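Long-range contact in solute-binding protein (Thermoactinomyces vulgaris, PDB 2ZYO), which binds cyclodextrins and maltodextrins such as maltotetraose, probably to deliver them to a sugar transporter in the cell membrane: residues V89-N101 and Y285-T297. Sequence-based numbering, arbitrary orientation.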
# COMPACT_ATOMS: atom_id res chain seq x y z
N VAL A 89 -13.51 11.55 1.48
CA VAL A 89 -13.84 12.43 2.60
C VAL A 89 -14.32 13.81 2.13
O VAL A 89 -15.35 14.30 2.60
CB VAL A 89 -12.65 12.56 3.59
CG1 VAL A 89 -12.91 13.65 4.63
CG2 VAL A 89 -12.39 11.23 4.29
N THR A 90 -13.57 14.41 1.21
CA THR A 90 -13.89 15.75 0.70
C THR A 90 -15.22 15.80 -0.06
O THR A 90 -15.90 16.83 -0.05
CB THR A 90 -12.75 16.32 -0.19
OG1 THR A 90 -12.46 15.40 -1.25
CG2 THR A 90 -11.49 16.54 0.64
N LYS A 91 -15.58 14.69 -0.70
CA LYS A 91 -16.83 14.58 -1.46
C LYS A 91 -18.01 14.13 -0.58
O LYS A 91 -19.14 14.02 -1.06
CB LYS A 91 -16.67 13.64 -2.65
CG LYS A 91 -15.67 14.11 -3.70
CD LYS A 91 -16.28 15.09 -4.69
CE LYS A 91 -15.22 15.67 -5.62
NZ LYS A 91 -14.57 14.62 -6.46
N GLY A 92 -17.72 13.89 0.70
CA GLY A 92 -18.75 13.56 1.68
C GLY A 92 -19.33 12.16 1.55
O GLY A 92 -20.49 11.93 1.89
N LEU A 93 -18.51 11.23 1.06
CA LEU A 93 -18.92 9.83 0.93
C LEU A 93 -18.85 9.09 2.26
O LEU A 93 -19.61 8.15 2.50
CB LEU A 93 -18.04 9.09 -0.08
CG LEU A 93 -18.47 9.05 -1.54
CD1 LEU A 93 -17.49 8.22 -2.33
CD2 LEU A 93 -19.87 8.47 -1.68
N LEU A 94 -17.92 9.52 3.12
CA LEU A 94 -17.66 8.85 4.38
C LEU A 94 -17.88 9.77 5.56
O LEU A 94 -17.72 10.99 5.45
CB LEU A 94 -16.23 8.30 4.41
CG LEU A 94 -15.79 7.37 3.28
CD1 LEU A 94 -14.33 7.02 3.45
CD2 LEU A 94 -16.65 6.11 3.21
N GLN A 95 -18.26 9.19 6.69
CA GLN A 95 -18.35 9.92 7.95
C GLN A 95 -17.34 9.34 8.93
O GLN A 95 -16.99 8.16 8.82
CB GLN A 95 -19.77 9.88 8.52
CG GLN A 95 -20.31 8.48 8.79
CD GLN A 95 -21.67 8.52 9.46
OE1 GLN A 95 -21.84 9.11 10.52
NE2 GLN A 95 -22.65 7.87 8.83
N PRO A 96 -16.85 10.15 9.88
CA PRO A 96 -15.86 9.64 10.83
C PRO A 96 -16.43 8.53 11.70
O PRO A 96 -17.64 8.46 11.91
CB PRO A 96 -15.54 10.86 11.70
CG PRO A 96 -15.98 12.03 10.91
CD PRO A 96 -17.16 11.57 10.14
N ILE A 97 -15.55 7.65 12.19
CA ILE A 97 -15.95 6.71 13.23
C ILE A 97 -15.58 7.28 14.60
O ILE A 97 -14.61 8.02 14.73
CB ILE A 97 -15.36 5.29 13.04
CG1 ILE A 97 -13.83 5.33 12.95
CG2 ILE A 97 -15.97 4.62 11.81
CD1 ILE A 97 -13.17 3.97 13.21
N GLN A 98 -16.39 6.93 15.59
CA GLN A 98 -16.14 7.36 16.95
C GLN A 98 -15.82 6.15 17.82
O GLN A 98 -16.72 5.42 18.24
CB GLN A 98 -17.34 8.15 17.49
CG GLN A 98 -17.57 9.46 16.75
CD GLN A 98 -18.73 10.25 17.31
OE1 GLN A 98 -19.89 10.01 16.97
NE2 GLN A 98 -18.42 11.22 18.17
N VAL A 99 -14.53 5.94 18.03
CA VAL A 99 -14.03 4.89 18.91
C VAL A 99 -13.01 5.47 19.88
O VAL A 99 -12.39 6.50 19.58
CB VAL A 99 -13.40 3.70 18.12
CG1 VAL A 99 -14.45 3.01 17.25
CG2 VAL A 99 -12.21 4.16 17.27
N ASP A 100 -12.84 4.82 21.02
CA ASP A 100 -11.89 5.27 22.04
C ASP A 100 -10.46 5.04 21.57
O ASP A 100 -10.21 4.22 20.68
CB ASP A 100 -12.12 4.54 23.36
CG ASP A 100 -13.53 4.72 23.89
OD1 ASP A 100 -14.16 5.76 23.61
OD2 ASP A 100 -14.01 3.81 24.61
N ASN A 101 -9.52 5.75 22.18
CA ASN A 101 -8.10 5.57 21.88
C ASN A 101 -7.64 4.13 22.11
O ASN A 101 -6.75 3.64 21.41
CB ASN A 101 -7.24 6.55 22.68
CG ASN A 101 -5.79 6.57 22.22
OD1 ASN A 101 -4.88 6.24 22.98
ND2 ASN A 101 -5.57 6.94 20.96
N TYR A 285 -14.56 1.37 6.13
CA TYR A 285 -15.00 2.76 6.30
C TYR A 285 -16.51 2.81 6.48
O TYR A 285 -17.22 1.86 6.13
CB TYR A 285 -14.56 3.63 5.11
CG TYR A 285 -13.15 3.34 4.66
CD1 TYR A 285 -12.09 3.43 5.56
CD2 TYR A 285 -12.88 2.97 3.35
CE1 TYR A 285 -10.79 3.14 5.17
CE2 TYR A 285 -11.57 2.70 2.94
CZ TYR A 285 -10.54 2.78 3.86
OH TYR A 285 -9.25 2.51 3.47
N LEU A 286 -16.99 3.91 7.05
CA LEU A 286 -18.41 4.08 7.35
C LEU A 286 -19.04 5.08 6.39
O LEU A 286 -18.66 6.25 6.36
CB LEU A 286 -18.57 4.55 8.80
CG LEU A 286 -19.98 4.83 9.36
CD1 LEU A 286 -20.88 3.61 9.25
CD2 LEU A 286 -19.88 5.30 10.80
N SER A 287 -20.00 4.60 5.61
CA SER A 287 -20.70 5.45 4.65
C SER A 287 -21.39 6.61 5.34
O SER A 287 -22.02 6.44 6.39
CB SER A 287 -21.74 4.64 3.87
OG SER A 287 -22.59 5.49 3.13
N ALA A 288 -21.26 7.80 4.75
CA ALA A 288 -21.94 9.00 5.25
C ALA A 288 -23.46 8.85 5.17
O ALA A 288 -24.20 9.59 5.82
CB ALA A 288 -21.47 10.22 4.49
N TYR A 289 -23.91 7.89 4.36
CA TYR A 289 -25.33 7.66 4.13
C TYR A 289 -25.91 6.58 5.03
O TYR A 289 -27.11 6.29 4.96
CB TYR A 289 -25.58 7.34 2.65
CG TYR A 289 -25.10 8.44 1.74
CD1 TYR A 289 -25.91 9.55 1.47
CD2 TYR A 289 -23.83 8.40 1.17
CE1 TYR A 289 -25.47 10.57 0.65
CE2 TYR A 289 -23.38 9.42 0.34
CZ TYR A 289 -24.21 10.50 0.08
OH TYR A 289 -23.76 11.51 -0.73
N SER A 290 -25.08 5.99 5.88
CA SER A 290 -25.55 4.99 6.83
C SER A 290 -26.48 5.63 7.85
O SER A 290 -26.17 6.68 8.42
CB SER A 290 -24.39 4.31 7.55
OG SER A 290 -24.88 3.39 8.51
N LYS A 291 -27.62 4.97 8.08
CA LYS A 291 -28.61 5.42 9.06
C LYS A 291 -28.29 4.86 10.44
O LYS A 291 -28.95 5.20 11.43
CB LYS A 291 -30.02 5.00 8.63
CG LYS A 291 -30.46 5.55 7.28
CD LYS A 291 -30.98 6.98 7.38
CE LYS A 291 -31.51 7.48 6.03
NZ LYS A 291 -32.56 6.60 5.44
N TYR A 292 -27.27 4.00 10.50
CA TYR A 292 -26.91 3.33 11.75
C TYR A 292 -25.41 3.41 12.05
O TYR A 292 -24.74 2.38 12.15
CB TYR A 292 -27.36 1.86 11.72
CG TYR A 292 -28.81 1.68 11.32
CD1 TYR A 292 -29.83 1.84 12.25
CD2 TYR A 292 -29.15 1.34 10.01
CE1 TYR A 292 -31.17 1.68 11.89
CE2 TYR A 292 -30.48 1.18 9.64
CZ TYR A 292 -31.48 1.34 10.58
OH TYR A 292 -32.79 1.18 10.21
N PRO A 293 -24.87 4.63 12.22
CA PRO A 293 -23.43 4.79 12.46
C PRO A 293 -22.92 4.05 13.70
O PRO A 293 -21.85 3.44 13.65
CB PRO A 293 -23.27 6.31 12.62
CG PRO A 293 -24.62 6.82 12.97
CD PRO A 293 -25.57 5.94 12.22
N LYS A 294 -23.67 4.09 14.80
CA LYS A 294 -23.21 3.45 16.04
C LYS A 294 -23.18 1.93 15.94
O LYS A 294 -22.19 1.30 16.32
CB LYS A 294 -24.05 3.90 17.24
CG LYS A 294 -23.90 5.38 17.58
CD LYS A 294 -24.74 5.76 18.79
CE LYS A 294 -24.59 7.23 19.11
NZ LYS A 294 -25.45 7.64 20.26
N TYR A 295 -24.25 1.34 15.43
CA TYR A 295 -24.31 -0.11 15.23
C TYR A 295 -23.31 -0.57 14.16
O TYR A 295 -22.67 -1.61 14.33
CB TYR A 295 -25.72 -0.56 14.87
CG TYR A 295 -26.62 -0.80 16.06
CD1 TYR A 295 -27.46 0.21 16.54
CD2 TYR A 295 -26.64 -2.04 16.70
CE1 TYR A 295 -28.31 -0.02 17.63
CE2 TYR A 295 -27.48 -2.27 17.79
CZ TYR A 295 -28.30 -1.26 18.25
OH TYR A 295 -29.13 -1.50 19.33
N ALA A 296 -23.19 0.19 13.08
CA ALA A 296 -22.24 -0.15 12.01
C ALA A 296 -20.80 -0.11 12.51
O ALA A 296 -19.97 -0.91 12.08
CB ALA A 296 -22.42 0.76 10.81
N THR A 297 -20.51 0.82 13.42
CA THR A 297 -19.18 0.95 14.01
C THR A 297 -18.89 -0.22 14.96
O THR A 297 -17.74 -0.67 15.07
CB THR A 297 -18.99 2.31 14.72
OG1 THR A 297 -19.20 3.36 13.77
CG2 THR A 297 -17.59 2.45 15.30
O HOH W 1 -15.57 6.35 7.28
O HOH W 2 -25.18 8.80 9.76
O HOH W 3 -18.95 5.76 14.97
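Two donors grip the carbonyl oxygen of Ser287 from opposite faces of its plane: Gln95 NE2 reaches Ser287 O across the contact at 2.9 Å, and Ser290 N closes the type I turn 287–290 onto the same oxygen. The glutamine bond is almost straight (176° at the hydrogen) and lies in the amide plane, which fixes how the amide is turned. Gln95 can stretch this far because CG sits between its backbone N and carbonyl carbon (chi1 59°) and the chain beyond is extended, laying CG against Leu286 CG at 3.7 Å. NE2 also donates to a water that bridges to Ser290 O, while OE1 lies near Pro293 CB. Shortening Gln95 to an alanine is likely to leave Ser287 O without its donor from across the contact and to bare the flank of Leu286 where CG lay.

Two backbone bonds, Ala288 N to Leu93 O (2.8 Å) and Gln95 N to Leu286 O (3.0 Å), hold the short, weakly bonded strand 94–95 antiparallel to the end of strand 278–287, in a mixed sheet of this periplasmic-binding-protein-type fold. Gly92 ends helix 85–90 in a Schellman motif, its positive phi easily adopted without a side chain.

Branched Leu94 suits its buried place, both methyls straddling Tyr285 CB, CD2 at 3.8 Å; the Tyr285 hydroxyl is hydrogen-bonded to Trp80 O. On the face that Leu286 shares with Gln95, Ile97 CG2 packs on Leu286 CB. Thr297 serves two roles: CG2 meets Val99 CG1 at 3.7 Å, whereas OG1 donates to Pro293 O within its helix and accepts from a water held by Gln98 N.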